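Local coordinates for protein intimin (Escherichia coli, PDB 1F00) that is a bacterial adhesin that binds a receptor, probably attaching enteropathogenic E. coli to host cells, at residues Asn219-Ala223 / Trp224-Asn228. Numbering follows the deposited sequence.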
loop_
_atom_site.group_PDB
_atom_site.type_symbol
_atom_site.label_atom_id
_atom_site.label_comp_id
_atom_site.label_asym_id
_atom_site.label_seq_id
_atom_site.Cartn_x
_atom_site.Cartn_y
_atom_site.Cartn_z
ATOM N N ASN A 219 4.588 -20.649 15.493
ATOM C CA ASN A 219 5.202 -19.524 14.799
ATOM C C ASN A 219 4.168 -18.784 13.963
ATOM O O ASN A 219 4.284 -17.575 13.741
ATOM C CB ASN A 219 6.382 -19.999 13.942
ATOM C CG ASN A 219 7.639 -20.218 14.775
ATOM O OD1 ASN A 219 8.053 -19.331 15.528
ATOM N ND2 ASN A 219 8.247 -21.394 14.651
ATOM N N VAL A 220 3.142 -19.506 13.516
ATOM C CA VAL A 220 2.073 -18.895 12.740
ATOM C C VAL A 220 1.296 -17.943 13.663
ATOM O O VAL A 220 1.026 -16.800 13.305
ATOM C CB VAL A 220 1.108 -19.968 12.186
ATOM C CG1 VAL A 220 -0.049 -19.302 11.453
ATOM C CG2 VAL A 220 1.867 -20.913 11.243
ATOM N N PHE A 221 0.935 -18.432 14.846
ATOM C CA PHE A 221 0.200 -17.632 15.828
ATOM C C PHE A 221 1.060 -16.432 16.247
ATOM O O PHE A 221 0.561 -15.323 16.431
ATOM C CB PHE A 221 -0.133 -18.481 17.058
ATOM C CG PHE A 221 -0.949 -17.754 18.095
ATOM C CD1 PHE A 221 -2.336 -17.733 18.021
ATOM C CD2 PHE A 221 -0.325 -17.054 19.122
ATOM C CE1 PHE A 221 -3.098 -17.021 18.959
ATOM C CE2 PHE A 221 -1.074 -16.337 20.066
ATOM C CZ PHE A 221 -2.461 -16.320 19.982
ATOM N N LYS A 222 2.359 -16.668 16.388
ATOM C CA LYS A 222 3.301 -15.619 16.772
ATOM C C LYS A 222 3.219 -14.438 15.805
ATOM O O LYS A 222 3.218 -13.273 16.213
ATOM C CB LYS A 222 4.724 -16.183 16.769
ATOM C CG LYS A 222 5.793 -15.196 17.199
ATOM C CD LYS A 222 7.195 -15.798 17.068
ATOM C CE LYS A 222 7.313 -17.124 17.820
ATOM N NZ LYS A 222 6.954 -17.005 19.263
ATOM N N ALA A 223 3.129 -14.740 14.518
ATOM C CA ALA A 223 3.061 -13.690 13.511
ATOM C C ALA A 223 1.673 -13.079 13.323
ATOM O O ALA A 223 1.549 -11.866 13.183
ATOM C CB ALA A 223 3.571 -14.225 12.172
ATOM N N TRP A 224 0.634 -13.909 13.325
ATOM C CA TRP A 224 -0.719 -13.422 13.093
ATOM C C TRP A 224 -1.671 -13.292 14.276
ATOM O O TRP A 224 -2.689 -12.611 14.168
ATOM C CB TRP A 224 -1.390 -14.292 12.025
ATOM C CG TRP A 224 -0.628 -14.288 10.758
ATOM C CD1 TRP A 224 0.357 -15.161 10.385
ATOM C CD2 TRP A 224 -0.700 -13.298 9.733
ATOM N NE1 TRP A 224 0.911 -14.767 9.183
ATOM C CE2 TRP A 224 0.278 -13.626 8.763
ATOM C CE3 TRP A 224 -1.493 -12.158 9.541
ATOM C CZ2 TRP A 224 0.480 -12.856 7.617
ATOM C CZ3 TRP A 224 -1.290 -11.390 8.401
ATOM C CH2 TRP A 224 -0.310 -11.743 7.453
ATOM N N GLY A 225 -1.359 -13.937 15.392
ATOM C CA GLY A 225 -2.262 -13.880 16.530
ATOM C C GLY A 225 -3.467 -14.776 16.275
ATOM O O GLY A 225 -3.513 -15.486 15.266
ATOM N N ALA A 226 -4.445 -14.748 17.176
ATOM C CA ALA A 226 -5.647 -15.574 17.044
ATOM C C ALA A 226 -6.276 -15.472 15.645
ATOM O O ALA A 226 -6.669 -14.393 15.210
ATOM C CB ALA A 226 -6.665 -15.177 18.111
ATOM N N ALA A 227 -6.387 -16.607 14.960
ATOM C CA ALA A 227 -6.935 -16.644 13.606
ATOM C C ALA A 227 -8.336 -16.073 13.432
ATOM O O ALA A 227 -8.640 -15.498 12.386
ATOM C CB ALA A 227 -6.908 -18.075 13.070
ATOM N N ASN A 228 -9.192 -16.227 14.438
ATOM C CA ASN A 228 -10.560 -15.740 14.310
ATOM C C ASN A 228 -10.711 -14.227 14.387
ATOM O O ASN A 228 -11.822 -13.711 14.497
ATOM C CB ASN A 228 -11.482 -16.427 15.326
ATOM C CG ASN A 228 -11.099 -16.143 16.762
ATOM O OD1 ASN A 228 -11.843 -16.479 17.679
ATOM N ND2 ASN A 228 -9.944 -15.532 16.967
#
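F221 turns its ring onto G225 because its CG stands anti to the backbone N (chi1 -177°), whereas W224, with CG beside its own N (chi1 -58°), sets the CD1 edge of its indole beside V220 and A223. These residues form the C-terminal end of an α-helix. W224 N gives a nearly straight hydrogen bond of 2.9 Å to V220 O, and G225 N, 2.6 Å from F221 O, makes the next i+4 bond; its N-H...O angle is 147°. There the helix stops: G225 takes a positive phi, easily reached by a residue without a side chain, and its bare CA can sit directly over the F221 ring centre, 4.1 Å away, in a CH-pi contact. Past it, F221 CE1 comes 3.2 Å from A226 N, obliquely to the ring, and the small A226 methyl only grazes the same atom. V220 O lies 3.4 Å from W224 CD1, near the indole plane, and the compact A223 CB 3.8 Å from CD1. The buried indole donates NE1 to V118 O and touches P116 and L120, so the end of helix 214-224 packs on strand 118-120, much earlier in the chain, while backbone hydrogen bonding joins A227 to L260 in the loop after strand 254-259.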